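PDB 5TD6: FOG-3 protein from Caenorhabditis elegans, which probably binds RNA as a multimer to specify sperm fate in the germline, here represented by its N-terminal BTG/Tob domain. Local coordinates for residues 1-11 and 110-118. The protein carries 2 engineered substitutions. Numbering follows the deposited sequence.
Sequences MYTEVRELVNF and IWIGDVNAD. Engineered in segment 110-118: Ala-117 (natural residue Cys).
Asp-118 turns its carboxylate onto the N-terminal end of helix 2-13, where both oxygens are used twice. OD2 takes the Tyr-2 N-H through its syn lone pair at 164° and forms a salt bridge with Met-1 N, 2.9 Å away and above the carboxylate plane. OD1 receives the Thr-3 N-H, also on its syn side, and the Thr-3 hydroxyl, whose OG1 lies 2.7 Å from OD1. An asparagine in its place would probably take one of two carboxylates from the Met-1 amine, leaving it Glu-4, and turn an NH2 toward a helix N-H in place of an accepting oxygen. Met-1 N also bonds to Glu-4 OE1 (2.8 Å), while Glu-4 OE2 reaches the carbonyls of Asp-114 and Val-115 through two waters and accepts directly from Gly-95 N.

Farther along the helix, Trp-111 lies across the side chains of successive turns. With chi1 at -58°, Thr-3 sends OG1 to Asp-118 and its methyl CG2 over the six-membered ring, 3.7 Å from the centroid, and Glu-7 CG stands over the five-membered ring on the same face; both are CH-pi contacts. Gly-113 N lies over the rim of the opposite face. At the far end Ile-110 CD1 points into the face of Phe-11. Phe-17 of the second subunit meets the Trp-111 ring. At the classic beta bulge opposite Val-97, Ile-110 and Trp-111 pack their side chains against the first helix of the BTG/Tob fold, whose first backbone N-H groups Asp-118 takes up.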
# COMPACT_ATOMS: atom_id res chain seq x y z
N MET B 1 -7.05 5.54 11.80
CA MET B 1 -6.13 4.73 12.60
C MET B 1 -5.65 3.48 11.86
O MET B 1 -4.46 3.25 11.66
CB MET B 1 -6.80 4.31 13.91
CG MET B 1 -6.02 3.28 14.68
SD MET B 1 -4.40 3.92 15.14
CE MET B 1 -3.72 2.47 15.79
N TYR B 2 -6.61 2.65 11.45
CA TYR B 2 -6.27 1.34 10.90
C TYR B 2 -5.65 1.46 9.51
O TYR B 2 -4.73 0.71 9.15
CB TYR B 2 -7.51 0.44 10.89
CG TYR B 2 -7.96 0.15 12.30
CD1 TYR B 2 -7.27 -0.76 13.09
CD2 TYR B 2 -9.02 0.83 12.86
CE1 TYR B 2 -7.66 -1.01 14.40
CE2 TYR B 2 -9.42 0.59 14.17
CZ TYR B 2 -8.73 -0.33 14.92
OH TYR B 2 -9.13 -0.57 16.21
N THR B 3 -6.17 2.41 8.73
CA THR B 3 -5.57 2.78 7.44
C THR B 3 -4.08 3.09 7.60
O THR B 3 -3.23 2.52 6.90
CB THR B 3 -6.27 4.02 6.85
OG1 THR B 3 -7.67 3.76 6.69
CG2 THR B 3 -5.66 4.43 5.49
N GLU B 4 -3.76 3.98 8.54
CA GLU B 4 -2.37 4.41 8.72
C GLU B 4 -1.49 3.24 9.16
O GLU B 4 -0.38 3.07 8.65
CB GLU B 4 -2.28 5.56 9.73
CG GLU B 4 -2.89 6.87 9.25
CD GLU B 4 -4.40 6.98 9.53
OE1 GLU B 4 -5.05 5.99 9.96
OE2 GLU B 4 -4.94 8.07 9.32
N VAL B 5 -1.98 2.44 10.09
CA VAL B 5 -1.23 1.27 10.55
C VAL B 5 -1.01 0.31 9.39
O VAL B 5 0.07 -0.24 9.23
CB VAL B 5 -1.97 0.50 11.68
CG1 VAL B 5 -1.33 -0.82 11.91
CG2 VAL B 5 -1.99 1.33 12.98
N ARG B 6 -2.03 0.11 8.58
CA ARG B 6 -1.89 -0.80 7.45
C ARG B 6 -0.84 -0.28 6.48
O ARG B 6 -0.05 -1.07 5.95
CB ARG B 6 -3.22 -1.01 6.72
CG ARG B 6 -3.10 -1.97 5.54
CD ARG B 6 -4.41 -2.09 4.77
NE ARG B 6 -4.75 -0.84 4.10
CZ ARG B 6 -5.84 -0.11 4.37
NH1 ARG B 6 -6.69 -0.50 5.32
NH2 ARG B 6 -6.07 1.01 3.71
N GLU B 7 -0.85 1.04 6.22
CA GLU B 7 0.16 1.61 5.32
C GLU B 7 1.57 1.46 5.90
O GLU B 7 2.52 1.19 5.16
CB GLU B 7 -0.15 3.07 5.03
CG GLU B 7 -1.41 3.29 4.15
CD GLU B 7 -1.30 2.58 2.82
OE1 GLU B 7 -0.21 2.62 2.22
OE2 GLU B 7 -2.29 1.97 2.39
N LEU B 8 1.71 1.65 7.21
CA LEU B 8 3.02 1.48 7.88
C LEU B 8 3.48 0.03 7.77
O LEU B 8 4.64 -0.26 7.41
CB LEU B 8 2.95 1.89 9.36
CG LEU B 8 4.25 2.41 10.00
CD1 LEU B 8 4.04 3.01 11.39
CD2 LEU B 8 5.30 1.37 10.07
N VAL B 9 2.58 -0.89 8.10
CA VAL B 9 2.91 -2.32 8.05
C VAL B 9 3.31 -2.74 6.65
O VAL B 9 4.26 -3.50 6.45
CB VAL B 9 1.73 -3.19 8.52
CG1 VAL B 9 2.02 -4.65 8.23
CG2 VAL B 9 1.48 -2.97 10.01
N ASN B 10 2.59 -2.22 5.66
CA ASN B 10 2.87 -2.64 4.29
C ASN B 10 4.18 -2.02 3.80
O ASN B 10 4.93 -2.66 3.06
CB ASN B 10 1.69 -2.30 3.39
CG ASN B 10 0.55 -3.27 3.58
OD1 ASN B 10 0.70 -4.23 4.32
ND2 ASN B 10 -0.58 -3.05 2.93
N PHE B 11 4.47 -0.81 4.25
CA PHE B 11 5.78 -0.21 3.98
C PHE B 11 6.93 -1.10 4.45
O PHE B 11 7.89 -1.35 3.72
CB PHE B 11 5.89 1.17 4.65
CG PHE B 11 7.22 1.85 4.40
CD1 PHE B 11 7.44 2.57 3.24
CD2 PHE B 11 8.25 1.76 5.32
CE1 PHE B 11 8.64 3.21 3.01
CE2 PHE B 11 9.46 2.40 5.09
CZ PHE B 11 9.65 3.11 3.93
N ILE B 110 4.78 8.25 2.92
CA ILE B 110 4.40 6.87 2.70
C ILE B 110 2.90 6.83 2.32
O ILE B 110 2.49 6.16 1.37
CB ILE B 110 4.63 5.99 3.94
CG1 ILE B 110 6.14 5.89 4.25
CG2 ILE B 110 3.99 4.62 3.70
CD1 ILE B 110 6.45 5.28 5.65
N TRP B 111 2.10 7.57 3.07
CA TRP B 111 0.67 7.72 2.76
C TRP B 111 0.14 9.04 3.31
O TRP B 111 0.52 9.47 4.41
CB TRP B 111 -0.14 6.54 3.31
CG TRP B 111 -1.65 6.62 3.01
CD1 TRP B 111 -2.30 6.22 1.87
CD2 TRP B 111 -2.67 7.14 3.89
NE1 TRP B 111 -3.66 6.45 1.99
CE2 TRP B 111 -3.91 7.01 3.21
CE3 TRP B 111 -2.66 7.70 5.17
CZ2 TRP B 111 -5.11 7.42 3.78
CZ3 TRP B 111 -3.86 8.11 5.73
CH2 TRP B 111 -5.07 7.96 5.05
N ILE B 112 -0.74 9.66 2.53
CA ILE B 112 -1.45 10.89 2.88
C ILE B 112 -2.90 10.71 2.50
O ILE B 112 -3.22 10.27 1.38
CB ILE B 112 -0.89 12.14 2.14
CG1 ILE B 112 0.62 12.33 2.40
CG2 ILE B 112 -1.63 13.42 2.59
CD1 ILE B 112 1.14 13.72 1.96
N GLY B 113 -3.79 11.04 3.42
CA GLY B 113 -5.21 10.91 3.14
C GLY B 113 -6.08 11.50 4.23
O GLY B 113 -5.59 12.21 5.12
N ASP B 114 -7.36 11.20 4.14
CA ASP B 114 -8.40 11.71 5.04
C ASP B 114 -8.11 11.16 6.44
O ASP B 114 -7.84 9.97 6.58
CB ASP B 114 -9.78 11.26 4.50
CG ASP B 114 -10.98 11.92 5.19
OD1 ASP B 114 -10.95 12.19 6.40
OD2 ASP B 114 -11.99 12.12 4.48
N VAL B 115 -8.12 12.02 7.46
CA VAL B 115 -7.91 11.54 8.84
C VAL B 115 -9.01 10.56 9.25
O VAL B 115 -8.86 9.83 10.22
CB VAL B 115 -7.87 12.70 9.88
CG1 VAL B 115 -6.66 13.60 9.62
CG2 VAL B 115 -9.18 13.50 9.88
N ASN B 116 -10.09 10.53 8.50
CA ASN B 116 -11.19 9.61 8.79
C ASN B 116 -11.39 8.51 7.74
O ASN B 116 -12.48 7.95 7.62
CB ASN B 116 -12.47 10.40 8.98
CG ASN B 116 -12.52 11.06 10.34
OD1 ASN B 116 -12.36 10.39 11.36
ND2 ASN B 116 -12.69 12.38 10.35
N ALA B 117 -10.32 8.17 7.03
CA ALA B 117 -10.40 7.15 5.98
C ALA B 117 -11.00 5.84 6.47
O ALA B 117 -11.70 5.17 5.71
CB ALA B 117 -9.01 6.90 5.35
N ASP B 118 -10.76 5.49 7.74
CA ASP B 118 -11.31 4.27 8.34
C ASP B 118 -12.82 4.16 8.20
O ASP B 118 -13.36 3.07 8.15
CB ASP B 118 -11.01 4.21 9.82
CG ASP B 118 -9.59 3.82 10.10
OD1 ASP B 118 -8.82 3.62 9.13
OD2 ASP B 118 -9.25 3.74 11.30
O HOH W 1 -6.69 8.77 11.31
O HOH W 2 -7.22 7.79 8.18
O HOH W 3 0.57 4.44 0.36